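Long-range contact in tetracycline Repressor, class A (Pseudomonas sp., PDB 5MRU), which represses the tetracycline resistance gene tetA by binding its operator DNA, and loses affinity for that DNA once tetracycline binds: residues E62-S67 / A83-Q88. Numbering follows the deposited sequence.
Sequences ENHSTS and ARSFRQ. With TDC (5a,6-anhydrotetracycline), chain B.
Ser85 OG is the polar hub through which helix 75-91 holds the turn that follows helix 48-63. It accepts the backbone N-H groups of two successive residues: Thr66 N to Ser85 OG is 3.0 Å with 162° at the hydrogen, and the bond from Ser65 N is more bent. His64 ND1 makes a third, weak hydrogen bond to Ser85 OG at 3.3 Å. The hydroxyl reaches the turn because it swings opposite its own N (chi1 -172°), while Ser85 CB packs against Thr66 CG2. In this TetR-family repressor, helix 48-63 follows the helix-turn-helix region (26-45) and ends at His64, and helix 75-91 contributes to the drug pocket, a place consistent with relaying drug binding toward the DNA-binding region. Across the ring from ND1, His64 NE2 hydrogen-bonds 5a,6-anhydrotetracycline O3 at 3.0 Å and a nearly straight 174°. The imidazole thus spans serine and drug, both at its edge, and these two hydrogen bonds limit its rotation. Phe86 turns its ring edge to the His64 face, centroids 5.9 Å apart and planes oblique, while drug atom O1C lies 3.3 Å above the phenyl centre. Ser67 OG donates a weak hydrogen bond to drug O21; Asn82 and Gln116 also hydrogen-bond the drug.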
# COMPACT_ATOMS: atom_id res chain seq x y z
N GLU A 62 -13.87 -6.46 -14.15
CA GLU A 62 -15.08 -5.67 -14.01
C GLU A 62 -14.88 -4.16 -14.11
O GLU A 62 -15.74 -3.49 -14.64
CB GLU A 62 -15.73 -5.96 -12.65
CG GLU A 62 -17.14 -5.43 -12.46
CD GLU A 62 -17.66 -5.79 -11.07
OE1 GLU A 62 -17.36 -5.04 -10.12
OE2 GLU A 62 -18.33 -6.85 -10.92
N ASN A 63 -13.80 -3.61 -13.56
CA ASN A 63 -13.69 -2.14 -13.47
C ASN A 63 -12.47 -1.39 -14.04
O ASN A 63 -12.54 -0.16 -14.22
CB ASN A 63 -13.91 -1.72 -12.02
CG ASN A 63 -15.37 -1.59 -11.67
OD1 ASN A 63 -16.10 -0.78 -12.27
ND2 ASN A 63 -15.81 -2.37 -10.69
N HIS A 64 -11.37 -2.10 -14.30
CA HIS A 64 -10.12 -1.52 -14.78
C HIS A 64 -10.27 -1.19 -16.25
O HIS A 64 -9.99 -2.02 -17.11
CB HIS A 64 -8.94 -2.48 -14.55
CG HIS A 64 -7.60 -1.87 -14.82
ND1 HIS A 64 -7.39 -0.51 -14.89
CD2 HIS A 64 -6.39 -2.45 -15.01
CE1 HIS A 64 -6.11 -0.28 -15.13
NE2 HIS A 64 -5.48 -1.45 -15.20
N SER A 65 -10.70 0.03 -16.52
CA SER A 65 -11.29 0.36 -17.80
C SER A 65 -10.34 1.08 -18.81
O SER A 65 -10.59 1.02 -20.03
CB SER A 65 -12.60 1.15 -17.54
OG SER A 65 -12.31 2.42 -16.98
N THR A 66 -9.30 1.76 -18.33
CA THR A 66 -8.20 2.21 -19.24
C THR A 66 -6.88 1.47 -18.87
O THR A 66 -5.79 2.04 -18.91
CB THR A 66 -8.13 3.79 -19.44
OG1 THR A 66 -7.10 4.21 -20.39
CG2 THR A 66 -7.93 4.48 -18.13
N SER A 67 -7.05 0.19 -18.52
CA SER A 67 -5.99 -0.85 -18.55
C SER A 67 -5.25 -0.94 -19.89
O SER A 67 -4.04 -0.78 -19.95
CB SER A 67 -6.64 -2.22 -18.25
OG SER A 67 -5.93 -3.33 -18.81
N ALA A 83 -3.89 4.65 -14.03
CA ALA A 83 -3.77 4.71 -12.58
C ALA A 83 -5.11 5.01 -11.95
O ALA A 83 -5.50 4.42 -10.94
CB ALA A 83 -2.79 5.80 -12.20
N ARG A 84 -5.80 5.97 -12.55
CA ARG A 84 -7.15 6.31 -12.13
C ARG A 84 -8.04 5.11 -12.20
O ARG A 84 -8.86 4.88 -11.30
CB ARG A 84 -7.72 7.42 -13.01
CG ARG A 84 -7.26 8.75 -12.52
CD ARG A 84 -7.55 9.77 -13.55
NE ARG A 84 -7.41 11.12 -13.02
CZ ARG A 84 -7.21 12.19 -13.79
NH1 ARG A 84 -7.14 12.06 -15.12
NH2 ARG A 84 -7.08 13.39 -13.24
N SER A 85 -7.89 4.36 -13.28
CA SER A 85 -8.77 3.22 -13.55
C SER A 85 -8.46 2.02 -12.66
O SER A 85 -9.37 1.33 -12.21
CB SER A 85 -8.61 2.84 -14.98
OG SER A 85 -9.57 1.89 -15.30
N PHE A 86 -7.17 1.75 -12.45
CA PHE A 86 -6.72 0.74 -11.51
C PHE A 86 -7.34 1.04 -10.15
O PHE A 86 -8.12 0.24 -9.63
CB PHE A 86 -5.19 0.75 -11.45
CG PHE A 86 -4.58 -0.28 -10.51
CD1 PHE A 86 -5.03 -1.58 -10.47
CD2 PHE A 86 -3.49 0.05 -9.72
CE1 PHE A 86 -4.45 -2.52 -9.66
CE2 PHE A 86 -2.90 -0.89 -8.88
CZ PHE A 86 -3.39 -2.19 -8.85
N ARG A 87 -7.07 2.23 -9.65
CA ARG A 87 -7.53 2.70 -8.34
C ARG A 87 -8.99 2.47 -8.11
O ARG A 87 -9.37 2.03 -7.06
CB ARG A 87 -7.28 4.19 -8.19
CG ARG A 87 -7.91 4.77 -6.96
CD ARG A 87 -7.22 6.05 -6.53
NE ARG A 87 -7.82 6.68 -5.33
CZ ARG A 87 -8.80 7.59 -5.33
NH1 ARG A 87 -9.35 7.96 -6.46
NH2 ARG A 87 -9.24 8.12 -4.20
N GLN A 88 -9.80 2.82 -9.08
CA GLN A 88 -11.26 2.60 -8.95
C GLN A 88 -11.64 1.11 -8.90
O GLN A 88 -12.60 0.73 -8.21
CB GLN A 88 -12.03 3.31 -10.08
CG GLN A 88 -11.96 4.84 -9.99
CD GLN A 88 -12.49 5.38 -8.66
OE1 GLN A 88 -12.00 6.39 -8.15
NE2 GLN A 88 -13.47 4.68 -8.07
O12 TDC B . -0.66 -4.75 -10.34
C12 TDC B . -0.16 -4.42 -11.45
C1B TDC B . 1.16 -4.94 -11.87
C11 TDC B . 1.81 -5.85 -11.04
O11 TDC B . 1.25 -6.25 -9.84
C1A TDC B . 3.05 -6.37 -11.39
C10 TDC B . 3.69 -7.27 -10.56
O10 TDC B . 3.16 -7.69 -9.35
C9 TDC B . 5.00 -7.81 -10.96
C8 TDC B . 5.54 -7.42 -12.16
C7 TDC B . 4.86 -6.51 -12.96
C61 TDC B . 3.63 -5.98 -12.60
C6 TDC B . 2.96 -5.06 -13.44
C62 TDC B . 3.51 -4.58 -14.75
C51 TDC B . 1.72 -4.54 -13.07
C5 TDC B . 1.01 -3.54 -13.97
C1C TDC B . -0.90 -3.56 -12.43
C1 TDC B . -1.55 -4.42 -13.52
O1 TDC B . -1.49 -5.64 -13.44
O1C TDC B . -1.84 -2.72 -11.80
C41 TDC B . 0.03 -2.66 -13.18
C4 TDC B . -0.69 -1.67 -14.15
N4 TDC B . -0.96 -0.25 -13.70
C43 TDC B . -1.32 -0.09 -12.26
C42 TDC B . 0.32 0.51 -13.94
C3 TDC B . -1.91 -2.32 -14.82
O3 TDC B . -2.49 -1.63 -15.65
C2 TDC B . -2.26 -3.70 -14.56
C21 TDC B . -3.34 -4.35 -15.31
O21 TDC B . -3.91 -3.75 -16.24
N21 TDC B . -3.67 -5.64 -15.10